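Local atomic coordinates of cytochrome P450 (Rhodococcus erythropolis, PDB entry 3WEC), a protein that hydroxylates the quinoline nitrogen of aurachin alkaloids as a haem-dependent cytochrome P450 monooxygenase, a step that gives these compounds their antibiotic activity. Residues A[249-252]-A[253-257]; A[173-176]-A[177-181]; A[115-118]-A[119-123]; A[290-293]-A[294-297]. All blocks are in the same frame, centred on the assembly; numbering follows the deposited sequence.

Contact 1: residues A[249-252]-A[253-257]; sequences LITV and AGQET. With HEM (protoporphyrin IX containing Fe), chain B.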
loop_
_atom_site.group_PDB
_atom_site.type_symbol
_atom_site.label_atom_id
_atom_site.label_comp_id
_atom_site.label_asym_id
_atom_site.label_seq_id
_atom_site.Cartn_x
_atom_site.Cartn_y
_atom_site.Cartn_z
ATOM N N LEU A 249 10.812 -0.242 -6.403
ATOM C CA LEU A 249 9.594 -0.921 -5.937
ATOM C C LEU A 249 9.295 -0.500 -4.499
ATOM O O LEU A 249 8.157 -0.146 -4.123
ATOM C CB LEU A 249 9.723 -2.446 -6.058
ATOM C CG LEU A 249 8.837 -3.264 -5.120
ATOM C CD1 LEU A 249 7.402 -3.110 -5.649
ATOM C CD2 LEU A 249 9.210 -4.735 -5.145
ATOM N N ILE A 250 10.344 -0.527 -3.696
ATOM C CA ILE A 250 10.300 -0.067 -2.338
ATOM C C ILE A 250 9.942 1.408 -2.177
ATOM O O ILE A 250 9.192 1.748 -1.269
ATOM C CB ILE A 250 11.574 -0.486 -1.650
ATOM C CG1 ILE A 250 11.348 -2.016 -1.328
ATOM C CG2 ILE A 250 11.865 0.423 -0.469
ATOM C CD1 ILE A 250 12.179 -2.579 -0.247
ATOM N N THR A 251 10.419 2.260 -3.072
ATOM C CA THR A 251 10.045 3.680 -3.052
ATOM C C THR A 251 8.570 3.914 -3.390
ATOM O O THR A 251 7.996 4.937 -2.938
ATOM C CB THR A 251 10.880 4.453 -4.043
ATOM O OG1 THR A 251 12.258 4.330 -3.680
ATOM C CG2 THR A 251 10.478 6.017 -4.084
ATOM N N VAL A 252 7.960 3.036 -4.215
ATOM C CA VAL A 252 6.562 3.186 -4.587
ATOM C C VAL A 252 5.704 2.444 -3.500
ATOM O O VAL A 252 4.753 2.997 -2.897
ATOM C CB VAL A 252 6.296 2.530 -5.958
ATOM C CG1 VAL A 252 4.804 2.586 -6.239
ATOM C CG2 VAL A 252 7.100 3.122 -7.135
ATOM N N ALA A 253 6.033 1.166 -3.278
ATOM C CA ALA A 253 5.315 0.368 -2.328
ATOM C C ALA A 253 5.014 1.069 -1.026
ATOM O O ALA A 253 3.868 1.098 -0.628
ATOM C CB ALA A 253 5.968 -1.050 -2.136
ATOM N N GLY A 254 5.972 1.732 -0.414
ATOM C CA GLY A 254 5.764 2.306 0.944
ATOM C C GLY A 254 5.251 3.732 1.070
ATOM O O GLY A 254 5.044 4.244 2.189
ATOM N N GLN A 255 5.040 4.394 -0.055
ATOM C CA GLN A 255 4.574 5.775 -0.006
ATOM C C GLN A 255 3.051 5.931 0.196
ATOM O O GLN A 255 2.622 6.399 1.219
ATOM C CB GLN A 255 4.965 6.499 -1.293
ATOM C CG GLN A 255 6.379 7.023 -1.375
ATOM C CD GLN A 255 6.566 7.938 -2.619
ATOM O OE1 GLN A 255 6.909 7.479 -3.767
ATOM N NE2 GLN A 255 6.305 9.197 -2.412
ATOM N N GLU A 256 2.231 5.561 -0.796
ATOM C CA GLU A 256 0.811 5.916 -0.720
ATOM C C GLU A 256 0.041 5.032 0.230
ATOM O O GLU A 256 -0.949 5.476 0.782
ATOM C CB GLU A 256 0.123 5.979 -2.098
ATOM C CG GLU A 256 -0.094 7.425 -2.554
ATOM C CD GLU A 256 -0.477 7.506 -4.005
ATOM O OE1 GLU A 256 -0.879 6.447 -4.569
ATOM O OE2 GLU A 256 -0.362 8.619 -4.598
ATOM N N THR A 257 0.498 3.799 0.410
ATOM C CA THR A 257 -0.046 2.924 1.435
ATOM C C THR A 257 0.098 3.602 2.814
ATOM O O THR A 257 -0.843 3.602 3.588
ATOM C CB THR A 257 0.700 1.557 1.500
ATOM O OG1 THR A 257 2.127 1.790 1.544
ATOM C CG2 THR A 257 0.347 0.723 0.311
HETATM C CHA HEM B . 3.009 -6.087 -0.912
HETATM C CHB HEM B . -0.230 -3.524 1.852
HETATM C CHC HEM B . 3.425 -0.717 3.544
HETATM C CHD HEM B . 6.657 -3.212 0.573
HETATM C C1A HEM B . 1.832 -5.530 -0.285
HETATM C C2A HEM B . 0.461 -6.006 -0.665
HETATM C C3A HEM B . -0.453 -5.250 0.159
HETATM C C4A HEM B . 0.431 -4.374 0.924
HETATM C CMA HEM B . -1.997 -5.343 0.186
HETATM C CAA HEM B . -0.036 -7.078 -1.643
HETATM C CBA HEM B . -0.011 -8.367 -0.799
HETATM C CGA HEM B . -0.717 -9.533 -1.516
HETATM O O1A HEM B . -0.827 -9.567 -2.778
HETATM O O2A HEM B . -1.143 -10.489 -0.808
HETATM C C1B HEM B . 0.540 -2.500 2.553
HETATM C C2B HEM B . -0.148 -1.696 3.560
HETATM C C3B HEM B . 0.942 -0.871 4.005
HETATM C C4B HEM B . 2.112 -1.287 3.239
HETATM C CMB HEM B . -1.584 -1.641 3.999
HETATM C CAB HEM B . 0.786 0.173 5.051
HETATM C CBB HEM B . 1.331 1.350 4.868
HETATM C C1C HEM B . 4.642 -1.181 2.912
HETATM C C2C HEM B . 5.919 -0.481 3.058
HETATM C C3C HEM B . 6.835 -1.229 2.171
HETATM C C4C HEM B . 6.080 -2.293 1.541
HETATM C CMC HEM B . 6.153 0.722 3.929
HETATM C CAC HEM B . 8.282 -0.974 1.870
HETATM C CBC HEM B . 9.017 -0.150 2.582
HETATM C C1D HEM B . 5.901 -4.222 -0.178
HETATM C C2D HEM B . 6.603 -5.185 -1.022
HETATM C C3D HEM B . 5.518 -6.064 -1.498
HETATM C C4D HEM B . 4.342 -5.525 -0.796
HETATM C CMD HEM B . 8.072 -5.193 -1.379
HETATM C CAD HEM B . 5.608 -7.223 -2.451
HETATM C CBD HEM B . 5.679 -8.498 -1.576
HETATM C CGD HEM B . 5.794 -9.751 -2.377
HETATM O O1D HEM B . 6.503 -10.675 -1.885
HETATM O O2D HEM B . 5.195 -9.831 -3.500
HETATM N NA HEM B . 1.871 -4.569 0.811
HETATM N NB HEM B . 1.886 -2.324 2.392
HETATM N NC HEM B . 4.732 -2.312 2.048
HETATM N ND HEM B . 4.568 -4.452 0.001
HETATM FE FE HEM B . 3.305 -3.259 1.178
HETATM O O HOH W 1 3.040 5.102 -3.656
HETATM O O HOH W 2 2.541 -1.518 -0.412
#

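Contact 2: residues A[173-176]-A[177-181]; sequences GRFS and EWSNL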
loop_
_atom_site.group_PDB
_atom_site.type_symbol
_atom_site.label_atom_id
_atom_site.label_comp_id
_atom_site.label_asym_id
_atom_site.label_seq_id
_atom_site.Cartn_x
_atom_site.Cartn_y
_atom_site.Cartn_z
ATOM N N GLY A 173 16.707 16.030 -2.023
ATOM C CA GLY A 173 15.856 16.814 -2.909
ATOM C C GLY A 173 15.448 16.027 -4.150
ATOM O O GLY A 173 14.273 16.045 -4.532
ATOM N N ARG A 174 16.392 15.306 -4.760
ATOM C CA ARG A 174 16.117 14.538 -5.994
ATOM C C ARG A 174 15.210 13.329 -5.694
ATOM O O ARG A 174 14.237 13.059 -6.401
ATOM C CB ARG A 174 17.430 14.128 -6.719
ATOM C CG ARG A 174 17.909 15.104 -7.810
ATOM C CD ARG A 174 19.418 15.105 -8.097
ATOM N NE ARG A 174 19.810 14.176 -9.166
ATOM C CZ ARG A 174 20.796 13.264 -9.087
ATOM N NH1 ARG A 174 21.555 13.137 -7.996
ATOM N NH2 ARG A 174 21.019 12.457 -10.115
ATOM N N PHE A 175 15.544 12.600 -4.638
ATOM C CA PHE A 175 14.743 11.490 -4.198
ATOM C C PHE A 175 13.297 11.863 -3.836
ATOM O O PHE A 175 12.350 11.137 -4.186
ATOM C CB PHE A 175 15.416 10.807 -3.014
ATOM C CG PHE A 175 14.616 9.715 -2.445
ATOM C CD1 PHE A 175 14.685 8.429 -2.993
ATOM C CD2 PHE A 175 13.720 9.961 -1.392
ATOM C CE1 PHE A 175 13.900 7.395 -2.475
ATOM C CE2 PHE A 175 12.943 8.929 -0.884
ATOM C CZ PHE A 175 13.021 7.658 -1.433
ATOM N N SER A 176 13.131 12.958 -3.110
ATOM C CA SER A 176 11.821 13.412 -2.708
ATOM C C SER A 176 11.005 13.843 -3.933
ATOM O O SER A 176 9.808 13.608 -3.991
ATOM C CB SER A 176 11.960 14.561 -1.705
ATOM O OG SER A 176 10.715 15.167 -1.496
ATOM N N GLU A 177 11.636 14.463 -4.921
ATOM C CA GLU A 177 10.910 14.766 -6.171
ATOM C C GLU A 177 10.489 13.510 -6.956
ATOM O O GLU A 177 9.294 13.299 -7.246
ATOM C CB GLU A 177 11.718 15.683 -7.070
ATOM C CG GLU A 177 11.444 17.172 -6.818
ATOM C CD GLU A 177 12.298 18.034 -7.712
ATOM O OE1 GLU A 177 13.270 17.480 -8.317
ATOM O OE2 GLU A 177 12.015 19.261 -7.810
ATOM N N TRP A 178 11.457 12.653 -7.273
ATOM C CA TRP A 178 11.119 11.323 -7.813
ATOM C C TRP A 178 9.988 10.673 -7.028
ATOM O O TRP A 178 9.046 10.070 -7.593
ATOM C CB TRP A 178 12.360 10.411 -7.887
ATOM C CG TRP A 178 13.410 10.845 -8.886
ATOM C CD1 TRP A 178 13.208 11.445 -10.130
ATOM C CD2 TRP A 178 14.877 10.718 -8.773
ATOM N NE1 TRP A 178 14.392 11.710 -10.747
ATOM C CE2 TRP A 178 15.431 11.287 -10.000
ATOM C CE3 TRP A 178 15.746 10.189 -7.821
ATOM C CZ2 TRP A 178 16.803 11.341 -10.241
ATOM C CZ3 TRP A 178 17.123 10.252 -8.066
ATOM C CH2 TRP A 178 17.641 10.805 -9.257
ATOM N N SER A 179 10.055 10.778 -5.713
ATOM C CA SER A 179 9.173 9.901 -4.876
ATOM C C SER A 179 7.753 10.405 -5.025
ATOM O O SER A 179 6.792 9.660 -5.022
ATOM C CB SER A 179 9.601 9.923 -3.413
ATOM O OG SER A 179 10.831 9.241 -3.307
ATOM N N ASN A 180 7.663 11.686 -5.278
ATOM C CA ASN A 180 6.410 12.299 -5.548
ATOM C C ASN A 180 5.769 11.893 -6.907
ATOM O O ASN A 180 4.588 11.568 -6.963
ATOM C CB ASN A 180 6.683 13.797 -5.489
ATOM C CG ASN A 180 5.446 14.585 -5.524
ATOM O OD1 ASN A 180 4.848 14.861 -4.466
ATOM N ND2 ASN A 180 5.035 14.982 -6.726
ATOM N N LEU A 181 6.509 12.022 -8.022
ATOM C CA LEU A 181 6.060 11.551 -9.330
ATOM C C LEU A 181 5.781 10.028 -9.291
ATOM O O LEU A 181 4.844 9.518 -9.918
ATOM C CB LEU A 181 7.167 11.786 -10.332
ATOM C CG LEU A 181 7.348 13.225 -10.935
ATOM C CD1 LEU A 181 6.037 13.960 -10.915
ATOM C CD2 LEU A 181 8.486 13.980 -10.265
#

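Contact 3: residues A[115-118]-A[119-123]; sequences VSDA and FTRST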
loop_
_atom_site.group_PDB
_atom_site.type_symbol
_atom_site.label_atom_id
_atom_site.label_comp_id
_atom_site.label_asym_id
_atom_site.label_seq_id
_atom_site.Cartn_x
_atom_site.Cartn_y
_atom_site.Cartn_z
ATOM N N VAL A 115 15.960 -10.088 -1.217
ATOM C CA VAL A 115 15.524 -8.751 -0.862
ATOM C C VAL A 115 15.174 -8.643 0.631
ATOM O O VAL A 115 15.707 -7.786 1.329
ATOM C CB VAL A 115 14.369 -8.317 -1.763
ATOM C CG1 VAL A 115 13.718 -7.060 -1.243
ATOM C CG2 VAL A 115 14.848 -8.144 -3.198
ATOM N N SER A 116 14.352 -9.547 1.147
ATOM C CA SER A 116 13.956 -9.441 2.541
ATOM C C SER A 116 15.109 -9.642 3.498
ATOM O O SER A 116 15.017 -9.209 4.650
ATOM C CB SER A 116 12.877 -10.453 2.884
ATOM O OG SER A 116 13.301 -11.752 2.550
ATOM N N ASP A 117 16.173 -10.335 3.057
ATOM C CA ASP A 117 17.357 -10.491 3.927
ATOM C C ASP A 117 18.010 -9.080 4.088
ATOM O O ASP A 117 18.238 -8.579 5.201
ATOM C CB ASP A 117 18.306 -11.592 3.386
ATOM C CG ASP A 117 19.609 -11.693 4.148
ATOM O OD1 ASP A 117 19.941 -10.747 4.887
ATOM O OD2 ASP A 117 20.316 -12.751 4.064
ATOM N N ALA A 118 18.230 -8.399 2.968
ATOM C CA ALA A 118 18.779 -7.051 3.038
ATOM C C ALA A 118 17.824 -6.077 3.721
ATOM O O ALA A 118 18.255 -5.118 4.370
ATOM C CB ALA A 118 19.120 -6.564 1.656
ATOM N N PHE A 119 16.531 -6.302 3.555
ATOM C CA PHE A 119 15.550 -5.272 3.932
ATOM C C PHE A 119 15.460 -5.186 5.470
ATOM O O PHE A 119 15.355 -4.095 6.050
ATOM C CB PHE A 119 14.164 -5.523 3.353
ATOM C CG PHE A 119 13.176 -4.436 3.702
ATOM C CD1 PHE A 119 13.141 -3.257 2.954
ATOM C CD2 PHE A 119 12.267 -4.596 4.727
ATOM C CE1 PHE A 119 12.234 -2.239 3.264
ATOM C CE2 PHE A 119 11.344 -3.593 5.044
ATOM C CZ PHE A 119 11.327 -2.407 4.325
ATOM N N THR A 120 15.531 -6.351 6.085
ATOM C CA THR A 120 15.448 -6.499 7.509
ATOM C C THR A 120 16.686 -5.913 8.188
ATOM O O THR A 120 16.580 -5.243 9.198
ATOM C CB THR A 120 15.305 -7.984 7.855
ATOM O OG1 THR A 120 16.406 -8.661 7.260
ATOM C CG2 THR A 120 14.035 -8.557 7.238
ATOM N N ARG A 121 17.854 -6.145 7.618
ATOM C CA ARG A 121 19.092 -5.621 8.148
ATOM C C ARG A 121 19.135 -4.116 8.110
ATOM O O ARG A 121 19.886 -3.507 8.870
ATOM C CB ARG A 121 20.255 -6.143 7.339
ATOM C CG ARG A 121 20.451 -7.625 7.465
ATOM C CD ARG A 121 21.524 -8.095 6.490
ATOM N NE ARG A 121 22.001 -9.427 6.812
ATOM C CZ ARG A 121 22.779 -9.717 7.847
ATOM N NH1 ARG A 121 23.133 -8.757 8.700
ATOM N NH2 ARG A 121 23.184 -10.971 8.052
ATOM N N SER A 122 18.351 -3.532 7.208
ATOM C CA SER A 122 18.238 -2.089 7.039
ATOM C C SER A 122 17.057 -1.537 7.783
ATOM O O SER A 122 16.734 -0.343 7.636
ATOM C CB SER A 122 17.994 -1.740 5.565
ATOM O OG SER A 122 19.138 -2.023 4.801
ATOM N N THR A 123 16.340 -2.392 8.503
ATOM C CA THR A 123 15.120 -1.897 9.180
ATOM C C THR A 123 15.071 -2.371 10.626
ATOM O O THR A 123 14.005 -2.652 11.129
ATOM C CB THR A 123 13.787 -2.232 8.406
ATOM O OG1 THR A 123 13.675 -3.642 8.182
ATOM C CG2 THR A 123 13.723 -1.537 7.061
#

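Contact 4: residues A[290-293]-A[294-297]; sequences VAEV and LRFE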
loop_
_atom_site.group_PDB
_atom_site.type_symbol
_atom_site.label_atom_id
_atom_site.label_comp_id
_atom_site.label_asym_id
_atom_site.label_seq_id
_atom_site.Cartn_x
_atom_site.Cartn_y
_atom_site.Cartn_z
ATOM N N VAL A 290 -3.431 0.610 15.829
ATOM C CA VAL A 290 -2.872 0.728 14.497
ATOM C C VAL A 290 -3.423 -0.382 13.581
ATOM O O VAL A 290 -3.968 -0.093 12.514
ATOM C CB VAL A 290 -1.333 0.727 14.551
ATOM C CG1 VAL A 290 -0.747 0.397 13.178
ATOM C CG2 VAL A 290 -0.840 2.062 15.046
ATOM N N ALA A 291 -3.314 -1.636 14.028
ATOM C CA ALA A 291 -3.934 -2.792 13.361
ATOM C C ALA A 291 -5.427 -2.580 13.057
ATOM O O ALA A 291 -5.931 -3.053 12.027
ATOM C CB ALA A 291 -3.744 -4.030 14.235
ATOM N N GLU A 292 -6.117 -1.879 13.955
ATOM C CA GLU A 292 -7.544 -1.580 13.836
ATOM C C GLU A 292 -7.856 -0.506 12.787
ATOM O O GLU A 292 -8.763 -0.693 11.970
ATOM C CB GLU A 292 -8.147 -1.184 15.194
ATOM C CG GLU A 292 -9.645 -0.847 15.127
ATOM C CD GLU A 292 -10.575 -2.042 14.842
ATOM O OE1 GLU A 292 -10.132 -3.146 14.452
ATOM O OE2 GLU A 292 -11.792 -1.879 15.027
ATOM N N VAL A 293 -7.136 0.612 12.819
ATOM C CA VAL A 293 -7.203 1.585 11.729
ATOM C C VAL A 293 -7.042 0.826 10.400
ATOM O O VAL A 293 -7.900 0.895 9.496
ATOM C CB VAL A 293 -6.122 2.696 11.934
ATOM C CG1 VAL A 293 -6.026 3.646 10.767
ATOM C CG2 VAL A 293 -6.395 3.477 13.220
ATOM N N LEU A 294 -5.982 0.039 10.311
ATOM C CA LEU A 294 -5.612 -0.620 9.051
ATOM C C LEU A 294 -6.709 -1.585 8.618
ATOM O O LEU A 294 -6.958 -1.736 7.398
ATOM C CB LEU A 294 -4.263 -1.350 9.162
ATOM C CG LEU A 294 -2.950 -0.573 9.057
ATOM C CD1 LEU A 294 -1.806 -1.388 9.607
ATOM C CD2 LEU A 294 -2.568 -0.127 7.664
ATOM N N ARG A 295 -7.370 -2.194 9.614
ATOM C CA ARG A 295 -8.537 -3.053 9.376
ATOM C C ARG A 295 -9.780 -2.263 8.918
ATOM O O ARG A 295 -10.390 -2.610 7.906
ATOM C CB ARG A 295 -8.890 -3.912 10.601
ATOM C CG ARG A 295 -9.946 -4.953 10.273
ATOM C CD ARG A 295 -10.646 -5.523 11.509
ATOM N NE ARG A 295 -11.392 -4.571 12.332
ATOM C CZ ARG A 295 -12.634 -4.122 12.092
ATOM N NH1 ARG A 295 -13.311 -4.488 11.011
ATOM N NH2 ARG A 295 -13.216 -3.300 12.955
ATOM N N PHE A 296 -10.143 -1.240 9.697
ATOM C CA PHE A 296 -11.322 -0.381 9.461
ATOM C C PHE A 296 -11.167 0.484 8.218
ATOM O O PHE A 296 -12.127 0.720 7.506
ATOM C CB PHE A 296 -11.560 0.529 10.690
ATOM C CG PHE A 296 -12.903 1.192 10.720
ATOM C CD1 PHE A 296 -14.051 0.482 11.046
ATOM C CD2 PHE A 296 -13.024 2.559 10.464
ATOM C CE1 PHE A 296 -15.306 1.121 11.091
ATOM C CE2 PHE A 296 -14.274 3.193 10.498
ATOM C CZ PHE A 296 -15.418 2.473 10.830
ATOM N N GLU A 297 -9.970 1.012 7.982
ATOM C CA GLU A 297 -9.780 1.869 6.824
ATOM C C GLU A 297 -8.451 1.534 6.135
ATOM O O GLU A 297 -7.492 2.285 6.257
ATOM C CB GLU A 297 -9.818 3.355 7.213
ATOM C CG GLU A 297 -11.197 3.920 7.567
ATOM C CD GLU A 297 -12.045 4.288 6.367
ATOM O OE1 GLU A 297 -11.675 3.943 5.226
ATOM O OE2 GLU A 297 -13.127 4.904 6.560
#

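Contact 1: residues A[249-252]-A[253-257]
Ala253 N donates to Leu249 O at 2.6 Å, a short helical bond, while the next turn bond, Gly254 N to Ile250 O, is weak. The regular pattern then breaks from Thr251 to Ala253. The carbonyl oxygen of Val252 lies 4.2 Å from Glu256 N, too far for the usual bond four residues on. Gln255 N comes in instead from above the carbonyl plane, 3.2 Å from Val252 O. Water 1 repairs the gap: it donates to Val252 O at 2.8 Å and accepts from Glu256 N at 3.0 Å, so both backbone groups stay satisfied. Ala253 O is likewise given up by the backbone and taken over by a side chain. Thr257 OG1 sits between its own N and carbonyl carbon (chi1 49°), and from there it donates to Ala253 O at 2.9 Å, in the carbonyl plane. Water 2 gives the same oxygen a second donor, and it also binds the haem iron at 2.5 Å. Ala253 CB comes within 3.5 Å of CHD on the porphyrin rim, and Gly254 lies against a haem methyl. This is the distorted middle of the P450 I-helix, with the Ala-Gly-x-Glu-Thr signature that forms the oxygen-binding groove in relatives. Thr251 OG1 is held by Cys247 O. Helix 240-271 thus crosses the distal face of the haem, where Leu249, Ala253 and Thr257 also meet the bound substrate, while Thr251 and Gln255 face helices 155-165 and 172-182.

Contact 2: residues A[173-176]-A[177-181]
Ser179 grips Phe175 O twice: its OG donates at 2.6 Å and its backbone N at 2.8 Å, from opposite faces of the carbonyl plane. Ser179 OG points back along the helix because it lies anti to its carbonyl carbon (chi1 -70°). The other backbone bonds are ordinary helical ones, from Glu177 N to Gly173 O, Trp178 N to Arg174 O and Asn180 N to Ser176 O. Contacts with flat groups come next. The same Ser179 OG stands over one face of the Phe175 ring, off centre, 3.2 Å from CE2. Arg174 and Trp178 run side by side, and Arg174 CB makes a CH-pi contact over the six-membered ring of the indole, 4.2 Å from its centroid. Farther out, Trp178 CH2 lies over one face of the Arg174 guanidinium, 3.9 Å from NH2, but the two planes are 63° apart, so this is no parallel stack. The charge of Arg174 is met by Asp171. Helix 172-182, the F helix by its order in the P450 fold, is wedged among three others: Phe175 and Ser179 rest on helices 155-165 and 240-271, while Trp178 packs on Tyr210 of helix 194-216.

Contact 3: residues A[115-118]-A[119-123]
Arg121 reaches back one turn to Asp117, and its chain is extended all the way from CG to NE. Arg121 CB lies 3.7 Å from Ala118 O, beside the turn's backbone. Arg121 CG, placed anti to the carbonyl carbon (chi1 -66°), passes 3.3 Å from Asp117 O. Arg121 CD then comes level with the carboxylate, 3.5 Å from Asp117 OD1. Arg121 NE ends the approach with a salt bridge, donating at 3.1 Å to the syn lone pair of Asp117 OD1, which sits at the edge of the guanidinium. Carboxylate and guanidinium are nearly coplanar, 26° apart, although the N-H...O angle is only 138°. The second carboxylate oxygen, Asp117 OD2, is held by His233, so this aspartate is fixed from two sides. The residues close the C helix of the P450 fold, helix 107-121, whose earlier turns supply His108 and Arg112 to the haem. Phe119 N donates to Val115 O at 2.8 Å, and the Phe119 ring touches the haem and Ile250 of helix 240-271. At the helix end Ser122 N and Ser122 OG both bond weakly to Ala118 O. Past it, Thr123 OG1 turns back to donate to Phe119 O at 2.8 Å, while Thr123 CG2 lies over one face of the Phe119 ring, toward its rim, and Ser122 rests against helices 155-165 and 224-230.

Contact 4: residues A[290-293]-A[294-297]
Glu292 and Arg295 both leave the helix with CG anti to their backbone N and then bend, the glutamate at chi2 (69°) and the arginine at chi3 (62°), which brings their ends together side by side. The arginine holds the carboxylate side-on with two nitrogens: Arg295 NE donates to Glu292 OE1 at 2.8 Å, and Arg295 NH2 donates to Glu292 OE2 at 2.9 Å. Both oxygens lie in the guanidinium plane but are met from above the carboxylate plane, the two groups being turned 48° apart. One turn of the helix also brings Val290 CG1 to Leu294 CD1 at 4.1 Å, and the Leu294 side chain comes within about 4 Å of the haem. Phe296 N donates to Glu292 O at 2.7 Å, and Glu297 N closes the helix on Val293 O at 2.6 Å before the chain leaves helical geometry. The buried charges have further partners. Glu292 OE2 also receives Arg346 and Ser343 N, while Arg295 NH1 is held by the carbonyls of Asn332 and Gly339. Glu292, Arg295 and Arg346 form the Glu-Arg-Arg triad of P450s, built on the ExxR motif of the K helix, which ties that helix to the chain leading to the cysteine-ligand loop.

Along the chain the order is contact 3, contact 2, contact 1, contact 4. In this alpha-rich P450 fold contacts 1 and 2 lie wholly within helices, contacts 3 and 4 at helix C-terminal ends. Contact 1, on helix 240-271, has its centre about 7 Å from that of the chain. It touches contact 2 through Thr251 against Phe175 and Ser179 (centres about 12 Å apart) and contact 3 through Ile250 against Phe119 (centres about 15 Å apart). Contacts 2 and 4 lie across the chain's centre, their own centres about 28 Å apart. Contacts 1 and 3 hold haem-pocket residues; contact 4 only comes near, its Leu294 side chain about 4 Å from the haem, while contact 2 backs the central helix.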